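Local coordinates for protein fatty acid synthase 1, isoform A (Drosophila melanogaster, PDB 6FN6) that probably carries out, within the multifunctional synthase, the dehydration and the two NADPH-dependent reductions that modify each newly extended chain during long-chain fatty acid synthesis, at residues 613-618 / 639-644; 691-696 / 852-857; 781-786 / 803-808; 787-792 / 811-816; 798-803 / 822-827. All blocks are in the same frame, centred on the assembly; numbering follows the deposited sequence.

In the fold
Interaction 1 comes first along the chain and is complete before the others begin. It joins helix 613-620 to the loop that leads into strand 642-646. Interaction 2 then pairs helix 689-702 with the distant helix 844-860, its centre about 18 Å from that of interaction 1, and the remaining three contacts fall in the chain between those helices. Interaction 3 pairs neighbouring strands of a six-stranded parallel sheet, consistent with the Rossmann half of the enoylreductase. Interactions 4 and 5 touch it, their centres about 15 and 10 Å away, and join the connections at the two ends of these strands. Both also reach the second subunit, so the edge of this domain takes part in the dimer.

Interaction 1 of 5, residues 613-618 / 639-644; sequences FRDVML and LGLEFA
D615 and G640 supply the polar part of this contact. The amide N of G640 points at D615 OD1 over 3.5 Å, a weak hydrogen bond although nearly straight at 162°. The same OD1 makes a salt bridge of 3.2 Å with NH1 of the neighbouring R614, while OD2 receives a weak bond from the backbone N of N612, just ahead of the helix. An aspartate suits this first turn of helix 613-620 because its short carboxylate can serve the loop, the arginine and the start of the helix together. G640 has a positive phi of 100°, where a CB would press on the carbonyl of L639, and glycine is therefore the natural residue for the bend. The helix follows directly on strand 601-611, and strand 642-646 returns antiparallel to that same strand, a layout consistent with the substrate-side, GroES-like half of an enoylreductase of the medium-chain dehydrogenase type. The rest is van der Waals packing. R614 leaves the helix with CG anti to its N and bends at its third torsion (138°), which lays the guanidinium against L641: CD2 of the leucine sits over one face toward the rim, 3.5 Å from NH1. L641 CD1 also meets R614 CB at 3.9 Å. L639 CD2 lies 4.1 Å from D615 O and, in a looser, purely apolar pairing, 4.5 Å from L618 CD2.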
# COMPACT_ATOMS: atom_id res chain seq x y z
N PHE A 613 -18.53 -6.67 18.00
CA PHE A 613 -17.23 -7.32 17.88
C PHE A 613 -16.18 -6.64 18.76
O PHE A 613 -15.29 -7.30 19.29
CB PHE A 613 -16.77 -7.34 16.42
CG PHE A 613 -17.42 -8.41 15.59
CD1 PHE A 613 -17.29 -9.75 15.93
CD2 PHE A 613 -18.17 -8.08 14.47
CE1 PHE A 613 -17.89 -10.74 15.17
CE2 PHE A 613 -18.77 -9.07 13.70
CZ PHE A 613 -18.63 -10.40 14.05
N ARG A 614 -16.30 -5.33 18.94
CA ARG A 614 -15.34 -4.59 19.75
C ARG A 614 -15.33 -5.12 21.18
O ARG A 614 -14.28 -5.18 21.81
CB ARG A 614 -15.67 -3.09 19.73
CG ARG A 614 -14.61 -2.22 20.40
CD ARG A 614 -15.06 -0.76 20.47
NE ARG A 614 -14.76 -0.13 21.75
CZ ARG A 614 -15.38 -0.40 22.89
NH1 ARG A 614 -16.33 -1.32 22.93
NH2 ARG A 614 -15.03 0.23 24.00
N ASP A 615 -16.50 -5.50 21.68
CA ASP A 615 -16.59 -6.07 23.02
C ASP A 615 -15.90 -7.43 23.07
O ASP A 615 -15.19 -7.74 24.02
CB ASP A 615 -18.06 -6.20 23.45
CG ASP A 615 -18.75 -4.86 23.58
OD1 ASP A 615 -18.06 -3.85 23.79
OD2 ASP A 615 -19.99 -4.82 23.46
N VAL A 616 -16.11 -8.23 22.03
CA VAL A 616 -15.49 -9.54 21.94
C VAL A 616 -13.98 -9.40 21.84
O VAL A 616 -13.23 -10.08 22.54
CB VAL A 616 -16.05 -10.35 20.75
CG1 VAL A 616 -15.44 -11.75 20.71
CG2 VAL A 616 -17.56 -10.42 20.80
N MET A 617 -13.53 -8.51 20.96
CA MET A 617 -12.11 -8.33 20.71
C MET A 617 -11.41 -7.86 21.98
O MET A 617 -10.31 -8.33 22.30
CB MET A 617 -11.88 -7.32 19.58
CG MET A 617 -12.33 -7.80 18.21
SD MET A 617 -11.49 -9.31 17.68
CE MET A 617 -12.36 -9.66 16.15
N LEU A 618 -12.04 -6.94 22.70
CA LEU A 618 -11.47 -6.44 23.95
C LEU A 618 -11.37 -7.55 24.98
O LEU A 618 -10.33 -7.73 25.61
CB LEU A 618 -12.30 -5.28 24.50
CG LEU A 618 -11.76 -4.58 25.74
CD1 LEU A 618 -10.31 -4.14 25.56
CD2 LEU A 618 -12.63 -3.39 26.09
N LEU A 639 -17.44 -2.19 28.59
CA LEU A 639 -18.25 -2.98 27.66
C LEU A 639 -19.59 -2.29 27.40
O LEU A 639 -20.10 -1.57 28.25
CB LEU A 639 -18.47 -4.39 28.22
CG LEU A 639 -17.20 -5.21 28.49
CD1 LEU A 639 -17.54 -6.50 29.22
CD2 LEU A 639 -16.44 -5.50 27.21
N GLY A 640 -20.15 -2.52 26.21
CA GLY A 640 -21.45 -1.95 25.88
C GLY A 640 -21.36 -0.71 25.02
O GLY A 640 -20.99 0.36 25.51
N LEU A 641 -21.70 -0.84 23.74
CA LEU A 641 -21.58 0.26 22.80
C LEU A 641 -22.93 0.91 22.50
O LEU A 641 -22.99 2.07 22.08
CB LEU A 641 -20.96 -0.24 21.50
CG LEU A 641 -19.44 -0.43 21.50
CD1 LEU A 641 -19.02 -1.16 20.24
CD2 LEU A 641 -18.70 0.88 21.63
N GLU A 642 -24.01 0.17 22.73
CA GLU A 642 -25.35 0.66 22.46
C GLU A 642 -26.37 -0.04 23.35
O GLU A 642 -26.05 -1.04 23.99
CB GLU A 642 -25.71 0.44 20.98
CG GLU A 642 -25.73 -1.02 20.57
CD GLU A 642 -25.91 -1.22 19.08
OE1 GLU A 642 -26.66 -0.44 18.46
OE2 GLU A 642 -25.31 -2.16 18.53
N PHE A 643 -27.59 0.48 23.37
CA PHE A 643 -28.65 -0.12 24.17
C PHE A 643 -30.03 0.42 23.80
O PHE A 643 -30.16 1.50 23.23
CB PHE A 643 -28.41 0.13 25.66
CG PHE A 643 -28.60 1.57 26.08
CD1 PHE A 643 -29.85 2.04 26.44
CD2 PHE A 643 -27.53 2.45 26.10
CE1 PHE A 643 -30.03 3.35 26.82
CE2 PHE A 643 -27.71 3.76 26.48
CZ PHE A 643 -28.96 4.22 26.84
N ALA A 644 -31.05 -0.36 24.13
CA ALA A 644 -32.43 0.11 24.11
C ALA A 644 -32.96 0.06 25.53
O ALA A 644 -32.76 -0.92 26.25
CB ALA A 644 -33.28 -0.74 23.18

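Interaction 2 of 5, residues 691-696 / 852-857; sequences VYSTVY and SLVAEG
The ring of Y696 is laid against the backbone and side chains of L853 and V854, and this is where the two helices pack closely. Its CD1 meets L853 CB at 3.6 Å, while at the opposite edge of the ring, over the same face, CD2 lies 3.8 Å from V854 CG2. The carbonyl O of L853 stands over that face too, 3.7 Å from CZ. At the far end OH comes within 3.5 Å of CA of G857, where the absence of a side chain suits the approach of the tyrosine. Away from the ring little surface is buried: V854 CG2 faces Y692 CB at 4.3 Å and makes a slight contact with S693. Those two residues spend their hydroxyls elsewhere, Y692 on V864 O and S693 on P689 O. On the outer side of helix 844-860, S852 and E856 are exposed, as suits their polar side chains. The axes of the two short segments approach to 9.3 Å and cross steeply, at 109°. Helix 689-702 carries the chain toward the Rossmann half, and helix 844-860 precedes its return to strands 868-872 and 891-895, a layout consistent with a medium-chain dehydrogenase fold.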
# COMPACT_ATOMS: atom_id res chain seq x y z
N VAL A 691 -24.87 -0.32 13.99
CA VAL A 691 -24.66 -0.81 12.63
C VAL A 691 -25.15 0.21 11.60
O VAL A 691 -24.53 0.37 10.55
CB VAL A 691 -25.36 -2.17 12.40
CG1 VAL A 691 -24.70 -3.25 13.25
CG2 VAL A 691 -26.85 -2.09 12.69
N TYR A 692 -26.23 0.92 11.91
CA TYR A 692 -26.79 1.87 10.96
C TYR A 692 -26.06 3.21 11.00
O TYR A 692 -25.89 3.86 9.97
CB TYR A 692 -28.28 2.07 11.21
CG TYR A 692 -29.12 1.00 10.55
CD1 TYR A 692 -29.38 1.04 9.19
CD2 TYR A 692 -29.66 -0.04 11.29
CE1 TYR A 692 -30.14 0.07 8.58
CE2 TYR A 692 -30.43 -1.02 10.68
CZ TYR A 692 -30.67 -0.96 9.33
OH TYR A 692 -31.43 -1.93 8.72
N SER A 693 -25.65 3.64 12.19
CA SER A 693 -24.81 4.82 12.30
C SER A 693 -23.52 4.60 11.52
O SER A 693 -23.00 5.52 10.88
CB SER A 693 -24.50 5.14 13.76
OG SER A 693 -25.68 5.47 14.47
N THR A 694 -23.02 3.37 11.56
CA THR A 694 -21.82 3.00 10.82
C THR A 694 -22.08 3.05 9.32
O THR A 694 -21.31 3.63 8.56
CB THR A 694 -21.35 1.59 11.21
OG1 THR A 694 -21.14 1.53 12.63
CG2 THR A 694 -20.05 1.23 10.49
N VAL A 695 -23.18 2.43 8.90
CA VAL A 695 -23.51 2.32 7.49
C VAL A 695 -23.67 3.70 6.88
O VAL A 695 -23.20 3.96 5.77
CB VAL A 695 -24.79 1.47 7.29
CG1 VAL A 695 -25.43 1.74 5.93
CG2 VAL A 695 -24.47 -0.00 7.42
N TYR A 696 -24.33 4.60 7.61
CA TYR A 696 -24.62 5.92 7.08
C TYR A 696 -23.39 6.81 7.08
O TYR A 696 -23.19 7.61 6.16
CB TYR A 696 -25.74 6.57 7.89
CG TYR A 696 -27.12 6.21 7.39
CD1 TYR A 696 -27.62 6.76 6.21
CD2 TYR A 696 -27.92 5.32 8.09
CE1 TYR A 696 -28.88 6.43 5.75
CE2 TYR A 696 -29.19 4.98 7.63
CZ TYR A 696 -29.66 5.54 6.46
OH TYR A 696 -30.91 5.21 5.99
N SER A 852 -29.30 12.09 12.27
CA SER A 852 -30.33 12.58 11.36
C SER A 852 -30.53 11.59 10.22
O SER A 852 -31.66 11.28 9.85
CB SER A 852 -29.97 13.96 10.82
OG SER A 852 -29.73 14.88 11.87
N LEU A 853 -29.42 11.11 9.67
CA LEU A 853 -29.48 10.13 8.59
C LEU A 853 -30.21 8.88 9.04
O LEU A 853 -31.08 8.37 8.34
CB LEU A 853 -28.06 9.78 8.11
CG LEU A 853 -27.55 10.51 6.87
CD1 LEU A 853 -27.71 12.01 7.01
CD2 LEU A 853 -26.10 10.15 6.59
N VAL A 854 -29.84 8.37 10.22
CA VAL A 854 -30.49 7.20 10.77
C VAL A 854 -31.95 7.53 11.06
O VAL A 854 -32.84 6.74 10.77
CB VAL A 854 -29.77 6.70 12.04
CG1 VAL A 854 -30.51 5.52 12.67
CG2 VAL A 854 -28.33 6.32 11.72
N ALA A 855 -32.18 8.71 11.63
CA ALA A 855 -33.53 9.13 11.97
C ALA A 855 -34.41 9.17 10.73
O ALA A 855 -35.51 8.61 10.72
CB ALA A 855 -33.50 10.50 12.64
N GLU A 856 -33.92 9.83 9.68
CA GLU A 856 -34.65 9.93 8.42
C GLU A 856 -34.87 8.55 7.79
O GLU A 856 -35.89 8.30 7.16
CB GLU A 856 -33.91 10.84 7.44
CG GLU A 856 -34.64 11.09 6.12
CD GLU A 856 -33.83 11.91 5.14
OE1 GLU A 856 -34.40 12.36 4.13
OE2 GLU A 856 -32.62 12.11 5.38
N GLY A 857 -33.89 7.67 7.96
CA GLY A 857 -33.93 6.36 7.36
C GLY A 857 -35.02 5.44 7.88
O GLY A 857 -35.60 4.66 7.13

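Interaction 3 of 5, residues 781-786 / 803-808; sequences VDLVLN and NGRFLE
D782 O accepts the amide of R805 at 2.8 Å and begins the parallel pairing of strands 783-786 and 804-808. Next comes V784 N to R805 O, weak at 3.4 Å, followed by L807 N to V784 O at 2.7 Å and N786 N to L807 O at 2.9 Å. The side chains add one bond at the C-terminal end: N786 ND2 donates to the syn lone pair of E808 OE1 over 2.8 Å, with amide and carboxylate planes 84° apart. N786 has CG anti to N (chi1 -175°), which sets the amide alongside the glutamate, and its OD1 is taken by L788 N while E808 OE2 receives G810 N. At the other end D782 O lies over the centre of the guanidinium of R805, whose long side chain takes NE to G703 O and NH2 into a salt bridge with E709. On the opposite face V784 CG1 packs on F806 CE2 at 3.7 Å, both residues suiting that buried side. Helix 791-797 links these adjacent strands in a beta-alpha-beta crossover. Buried amide and carboxylate groups are thus matched with partners, which ties the ends of both strands to the loops that follow them.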
# COMPACT_ATOMS: atom_id res chain seq x y z
N VAL A 781 -16.76 -1.95 -9.34
CA VAL A 781 -17.82 -1.28 -8.61
C VAL A 781 -17.36 0.12 -8.18
O VAL A 781 -16.17 0.42 -8.21
CB VAL A 781 -18.27 -2.11 -7.39
CG1 VAL A 781 -18.91 -3.41 -7.85
CG2 VAL A 781 -17.09 -2.39 -6.46
N ASP A 782 -18.32 0.95 -7.78
CA ASP A 782 -18.04 2.33 -7.40
C ASP A 782 -17.66 2.47 -5.93
O ASP A 782 -16.95 3.40 -5.55
CB ASP A 782 -19.24 3.23 -7.69
CG ASP A 782 -19.63 3.21 -9.15
OD1 ASP A 782 -18.86 3.75 -9.97
OD2 ASP A 782 -20.70 2.66 -9.48
N LEU A 783 -18.15 1.55 -5.10
CA LEU A 783 -17.80 1.56 -3.68
C LEU A 783 -17.58 0.15 -3.17
O LEU A 783 -18.19 -0.81 -3.65
CB LEU A 783 -18.90 2.23 -2.84
CG LEU A 783 -19.44 3.58 -3.29
CD1 LEU A 783 -20.83 3.41 -3.88
CD2 LEU A 783 -19.46 4.56 -2.13
N VAL A 784 -16.69 0.03 -2.18
CA VAL A 784 -16.47 -1.22 -1.49
C VAL A 784 -16.54 -0.96 0.01
O VAL A 784 -15.79 -0.14 0.54
CB VAL A 784 -15.12 -1.86 -1.87
CG1 VAL A 784 -14.91 -3.18 -1.13
CG2 VAL A 784 -15.05 -2.07 -3.38
N LEU A 785 -17.46 -1.65 0.68
CA LEU A 785 -17.52 -1.62 2.14
C LEU A 785 -16.86 -2.89 2.66
O LEU A 785 -17.46 -3.96 2.62
CB LEU A 785 -18.96 -1.51 2.63
CG LEU A 785 -19.14 -1.37 4.14
CD1 LEU A 785 -18.54 -0.06 4.65
CD2 LEU A 785 -20.62 -1.47 4.51
N ASN A 786 -15.63 -2.76 3.14
CA ASN A 786 -14.81 -3.92 3.46
C ASN A 786 -14.59 -4.12 4.96
O ASN A 786 -14.26 -3.18 5.69
CB ASN A 786 -13.45 -3.79 2.77
CG ASN A 786 -12.59 -5.02 2.95
OD1 ASN A 786 -13.06 -6.15 2.81
ND2 ASN A 786 -11.32 -4.81 3.27
N ASN A 803 -12.95 5.98 -10.48
CA ASN A 803 -13.57 6.90 -9.53
C ASN A 803 -14.10 6.19 -8.29
O ASN A 803 -14.88 6.76 -7.53
CB ASN A 803 -14.70 7.68 -10.20
CG ASN A 803 -14.23 8.45 -11.41
OD1 ASN A 803 -13.11 8.96 -11.44
ND2 ASN A 803 -15.08 8.55 -12.42
N GLY A 804 -13.67 4.95 -8.07
CA GLY A 804 -14.15 4.17 -6.94
C GLY A 804 -13.79 4.75 -5.59
O GLY A 804 -12.91 5.61 -5.49
N ARG A 805 -14.47 4.29 -4.55
CA ARG A 805 -14.24 4.79 -3.20
C ARG A 805 -14.24 3.64 -2.19
O ARG A 805 -15.29 3.08 -1.87
CB ARG A 805 -15.29 5.84 -2.84
CG ARG A 805 -15.23 7.07 -3.74
CD ARG A 805 -16.39 8.03 -3.50
NE ARG A 805 -17.70 7.44 -3.79
CZ ARG A 805 -18.14 7.17 -5.01
NH1 ARG A 805 -17.39 7.42 -6.07
NH2 ARG A 805 -19.35 6.65 -5.18
N PHE A 806 -13.06 3.30 -1.68
CA PHE A 806 -12.90 2.17 -0.78
C PHE A 806 -13.20 2.59 0.66
O PHE A 806 -12.67 3.58 1.16
CB PHE A 806 -11.48 1.61 -0.88
CG PHE A 806 -11.35 0.19 -0.41
CD1 PHE A 806 -11.11 -0.11 0.92
CD2 PHE A 806 -11.47 -0.85 -1.31
CE1 PHE A 806 -10.99 -1.42 1.34
CE2 PHE A 806 -11.35 -2.17 -0.90
CZ PHE A 806 -11.11 -2.45 0.43
N LEU A 807 -14.05 1.81 1.32
CA LEU A 807 -14.50 2.14 2.67
C LEU A 807 -14.11 1.03 3.64
O LEU A 807 -14.78 0.00 3.72
CB LEU A 807 -16.02 2.34 2.68
CG LEU A 807 -16.55 3.28 1.60
CD1 LEU A 807 -18.07 3.24 1.55
CD2 LEU A 807 -16.05 4.69 1.83
N GLU A 808 -13.01 1.24 4.36
CA GLU A 808 -12.51 0.23 5.28
C GLU A 808 -13.13 0.39 6.66
O GLU A 808 -13.06 1.46 7.26
CB GLU A 808 -10.98 0.30 5.37
CG GLU A 808 -10.36 -0.81 6.20
CD GLU A 808 -10.69 -2.20 5.67
OE1 GLU A 808 -10.60 -2.40 4.44
OE2 GLU A 808 -11.04 -3.08 6.48

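Interaction 4 of 5, residues 787-792 / 811-816; sequences SLSEEK and KFDLSN
E790 gives its backbone N-H to the carboxylate of D813: the main bond runs to OD2, 2.9 Å and 159°, on that oxygen's syn lone pair, and a weaker branch reaches OD1 at 3.4 Å. With chi1 at -67°, D813 has CG beside its own backbone N, and the carboxylate reaches across from helix 812-816 to the loop. OD1 is also bonded to S818 OG, which helps fix the rotation of the group. Aspartate suits the place, since both of its oxygens can share one amide. E790 occupies the N-cap position of helix 791-797, and K811 the same position before helix 812-816, where K811 O accepts both S815 N and, at 2.7 Å, S815 OG, the latter from above the carbonyl plane. The segments hold the loop and helix start after strand 781-786, and the helix after strand 804-808, so the contact ties together two successive helices at the C-terminal ends of these strands of the Rossmann-type sheet. Further out the contacts are van der Waals ones. F812, although exposed, lays its ring beside E790, F812 CE2 meeting E790 CG at 3.5 Å, with carboxylate and ring planes 54° apart. The short serine side chain of S789 presents its CB to F812 CB at 3.9 Å. Beyond D813 and L814, M822 of the second subunit packs against both.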
# COMPACT_ATOMS: atom_id res chain seq x y z
N SER A 787 -14.77 -5.36 5.41
CA SER A 787 -14.42 -5.77 6.77
C SER A 787 -13.50 -7.00 6.72
O SER A 787 -13.18 -7.59 7.75
CB SER A 787 -15.67 -6.08 7.60
OG SER A 787 -16.47 -7.06 6.97
N LEU A 788 -13.11 -7.39 5.51
CA LEU A 788 -12.17 -8.49 5.31
C LEU A 788 -10.74 -7.96 5.34
O LEU A 788 -10.53 -6.74 5.32
CB LEU A 788 -12.46 -9.20 3.98
CG LEU A 788 -13.51 -10.32 3.99
CD1 LEU A 788 -14.77 -9.91 4.75
CD2 LEU A 788 -13.87 -10.71 2.56
N SER A 789 -9.76 -8.86 5.38
CA SER A 789 -8.37 -8.44 5.51
C SER A 789 -7.42 -9.28 4.68
O SER A 789 -7.78 -10.34 4.17
CB SER A 789 -7.95 -8.50 6.99
OG SER A 789 -8.00 -9.83 7.47
N GLU A 790 -6.18 -8.79 4.56
CA GLU A 790 -5.12 -9.48 3.84
C GLU A 790 -5.52 -9.79 2.39
O GLU A 790 -6.09 -8.93 1.71
CB GLU A 790 -4.72 -10.74 4.60
CG GLU A 790 -4.18 -10.44 5.99
CD GLU A 790 -3.80 -11.69 6.77
OE1 GLU A 790 -2.60 -11.88 7.03
OE2 GLU A 790 -4.71 -12.47 7.12
N GLU A 791 -5.24 -11.00 1.91
CA GLU A 791 -5.41 -11.33 0.50
C GLU A 791 -6.83 -11.00 0.01
O GLU A 791 -7.04 -10.72 -1.17
CB GLU A 791 -5.09 -12.81 0.23
CG GLU A 791 -6.07 -13.82 0.82
CD GLU A 791 -5.90 -14.01 2.31
OE1 GLU A 791 -4.87 -13.57 2.87
OE2 GLU A 791 -6.80 -14.61 2.94
N LYS A 792 -7.79 -11.03 0.93
CA LYS A 792 -9.17 -10.71 0.60
C LYS A 792 -9.37 -9.21 0.46
O LYS A 792 -10.31 -8.76 -0.20
CB LYS A 792 -10.12 -11.27 1.65
CG LYS A 792 -10.11 -12.79 1.77
CD LYS A 792 -10.93 -13.27 2.95
CE LYS A 792 -10.63 -14.71 3.30
NZ LYS A 792 -11.23 -15.12 4.60
N LYS A 811 -9.98 -3.64 10.94
CA LYS A 811 -8.91 -3.07 11.76
C LYS A 811 -7.57 -3.78 11.60
O LYS A 811 -6.53 -3.21 11.92
CB LYS A 811 -9.32 -3.10 13.24
CG LYS A 811 -10.56 -2.28 13.56
CD LYS A 811 -10.34 -0.80 13.30
CE LYS A 811 -11.59 0.01 13.61
NZ LYS A 811 -11.91 0.02 15.06
N PHE A 812 -7.59 -5.01 11.09
CA PHE A 812 -6.37 -5.80 11.01
C PHE A 812 -5.26 -5.11 10.22
O PHE A 812 -4.23 -4.74 10.78
CB PHE A 812 -6.64 -7.16 10.38
CG PHE A 812 -5.43 -8.05 10.31
CD1 PHE A 812 -5.03 -8.79 11.40
CD2 PHE A 812 -4.68 -8.12 9.14
CE1 PHE A 812 -3.92 -9.60 11.35
CE2 PHE A 812 -3.56 -8.93 9.08
CZ PHE A 812 -3.18 -9.67 10.18
N ASP A 813 -5.48 -4.93 8.92
CA ASP A 813 -4.45 -4.37 8.05
C ASP A 813 -4.05 -2.96 8.48
O ASP A 813 -2.91 -2.56 8.28
CB ASP A 813 -4.94 -4.37 6.60
CG ASP A 813 -5.11 -5.76 6.05
OD1 ASP A 813 -4.09 -6.37 5.65
OD2 ASP A 813 -6.25 -6.26 6.01
N LEU A 814 -4.98 -2.22 9.07
CA LEU A 814 -4.68 -0.89 9.58
C LEU A 814 -3.71 -1.00 10.75
O LEU A 814 -2.70 -0.31 10.80
CB LEU A 814 -5.95 -0.16 10.00
CG LEU A 814 -6.58 0.75 8.95
CD1 LEU A 814 -6.80 0.01 7.63
CD2 LEU A 814 -7.88 1.35 9.46
N SER A 815 -4.03 -1.89 11.69
CA SER A 815 -3.19 -2.11 12.86
C SER A 815 -1.82 -2.63 12.46
O SER A 815 -0.80 -2.15 12.95
CB SER A 815 -3.86 -3.10 13.81
OG SER A 815 -5.16 -2.66 14.18
N ASN A 816 -1.80 -3.62 11.57
CA ASN A 816 -0.56 -4.25 11.14
C ASN A 816 0.25 -3.34 10.22
O ASN A 816 1.40 -3.63 9.91
CB ASN A 816 -0.86 -5.57 10.43
CG ASN A 816 0.37 -6.43 10.25
OD1 ASN A 816 0.89 -7.01 11.21
ND2 ASN A 816 0.86 -6.53 9.02

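Interaction 5 of 5, residues 798-803 / 822-827; sequences RCLGLN and MSVFLK
K827 turns CG beside its own backbone N (chi1 -56°) and then runs fully extended, which carries NZ along the 798-803 segment to the carbonyl O of L800, a weak hydrogen bond of 3.3 Å. A long lysine is well chosen here, since its methylenes span the gap while the ammonium finds a backbone acceptor. L800, with CG anti to N, places CD2 beside V824 CG2, 4.2 Å away, and the two branched residues meet loosely in the buried part of the contact. The stronger bond is between backbones: N803 N donates to K827 O at 2.8 Å and 164°. N803 has a positive phi of 62°, a conformation that asparagine tolerates well, and its OD1 is taken by N828 ND2, so both chain and side chain are tied to K827 and N828. Outside this, L802 and K827 cross at about a right angle, L802 CD2 resting 4.1 Å from K827 CB, and the leucine is exposed. Helix 791-797 leads into strand 800-801; C799 and G801 bond through the backbone with V781, just before the corner at D782, and the chain then bends at L802 and N803 into strand 804-808. The 3-10 segment 822-826 precedes strand 830-833 and lies against the second subunit, where S823 N binds N817 OD1 of that subunit and F825 meets its F831.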
# COMPACT_ATOMS: atom_id res chain seq x y z
N ARG A 798 -8.87 -4.82 -6.14
CA ARG A 798 -8.92 -5.11 -7.57
C ARG A 798 -10.35 -5.02 -8.11
O ARG A 798 -10.55 -4.95 -9.32
CB ARG A 798 -8.33 -6.49 -7.86
CG ARG A 798 -6.86 -6.63 -7.48
CD ARG A 798 -6.34 -8.03 -7.76
NE ARG A 798 -5.27 -8.42 -6.84
CZ ARG A 798 -5.37 -9.40 -5.94
NH1 ARG A 798 -6.47 -10.13 -5.82
NH2 ARG A 798 -4.33 -9.67 -5.16
N CYS A 799 -11.33 -5.05 -7.22
CA CYS A 799 -12.73 -4.93 -7.62
C CYS A 799 -13.15 -3.48 -7.83
O CYS A 799 -14.23 -3.21 -8.36
CB CYS A 799 -13.65 -5.58 -6.58
SG CYS A 799 -13.59 -7.38 -6.54
N LEU A 800 -12.31 -2.55 -7.40
CA LEU A 800 -12.64 -1.13 -7.48
C LEU A 800 -12.47 -0.58 -8.89
O LEU A 800 -11.40 -0.70 -9.50
CB LEU A 800 -11.79 -0.33 -6.50
CG LEU A 800 -12.32 1.05 -6.11
CD1 LEU A 800 -13.68 0.94 -5.43
CD2 LEU A 800 -11.34 1.77 -5.21
N GLY A 801 -13.53 0.02 -9.41
CA GLY A 801 -13.53 0.61 -10.74
C GLY A 801 -13.18 2.09 -10.71
O GLY A 801 -12.93 2.65 -9.65
N LEU A 802 -13.17 2.71 -11.89
CA LEU A 802 -12.82 4.12 -12.02
C LEU A 802 -13.62 5.00 -11.08
O LEU A 802 -14.82 4.79 -10.88
CB LEU A 802 -13.02 4.58 -13.47
CG LEU A 802 -12.10 3.93 -14.51
CD1 LEU A 802 -12.59 4.19 -15.93
CD2 LEU A 802 -10.67 4.44 -14.34
N ASN A 803 -12.95 5.98 -10.48
CA ASN A 803 -13.57 6.90 -9.53
C ASN A 803 -14.10 6.19 -8.29
O ASN A 803 -14.88 6.76 -7.53
CB ASN A 803 -14.70 7.68 -10.20
CG ASN A 803 -14.23 8.45 -11.41
OD1 ASN A 803 -13.11 8.96 -11.44
ND2 ASN A 803 -15.08 8.55 -12.42
N MET A 822 -0.20 1.55 -4.37
CA MET A 822 -0.77 2.85 -4.69
C MET A 822 -1.19 2.98 -6.16
O MET A 822 -1.62 4.05 -6.59
CB MET A 822 0.23 3.95 -4.34
CG MET A 822 0.43 4.12 -2.84
SD MET A 822 1.63 5.39 -2.39
CE MET A 822 0.78 6.86 -2.96
N SER A 823 -1.05 1.91 -6.93
CA SER A 823 -1.49 1.92 -8.33
C SER A 823 -3.00 2.15 -8.40
O SER A 823 -3.51 2.74 -9.35
CB SER A 823 -1.12 0.62 -9.04
OG SER A 823 -1.88 -0.47 -8.55
N VAL A 824 -3.71 1.65 -7.38
CA VAL A 824 -5.16 1.77 -7.32
C VAL A 824 -5.62 3.22 -7.42
O VAL A 824 -6.73 3.50 -7.87
CB VAL A 824 -5.70 1.13 -6.02
CG1 VAL A 824 -5.17 1.86 -4.80
CG2 VAL A 824 -7.23 1.13 -6.02
N PHE A 825 -4.77 4.14 -6.98
CA PHE A 825 -5.13 5.55 -6.93
C PHE A 825 -4.99 6.22 -8.30
O PHE A 825 -5.43 7.36 -8.49
CB PHE A 825 -4.28 6.27 -5.88
CG PHE A 825 -4.54 5.80 -4.48
CD1 PHE A 825 -5.79 5.98 -3.89
CD2 PHE A 825 -3.55 5.16 -3.74
CE1 PHE A 825 -6.04 5.55 -2.60
CE2 PHE A 825 -3.80 4.73 -2.45
CZ PHE A 825 -5.04 4.92 -1.88
N LEU A 826 -4.38 5.52 -9.26
CA LEU A 826 -4.35 6.01 -10.64
C LEU A 826 -5.76 6.12 -11.20
O LEU A 826 -6.01 6.90 -12.12
CB LEU A 826 -3.51 5.09 -11.53
CG LEU A 826 -1.99 5.24 -11.41
CD1 LEU A 826 -1.27 4.08 -12.09
CD2 LEU A 826 -1.54 6.56 -12.01
N LYS A 827 -6.68 5.34 -10.64
CA LYS A 827 -8.06 5.29 -11.13
C LYS A 827 -8.92 6.42 -10.54
O LYS A 827 -10.15 6.35 -10.58
CB LYS A 827 -8.70 3.94 -10.81
CG LYS A 827 -7.92 2.74 -11.34
CD LYS A 827 -8.65 1.44 -11.03
CE LYS A 827 -7.84 0.23 -11.48
NZ LYS A 827 -8.55 -1.05 -11.18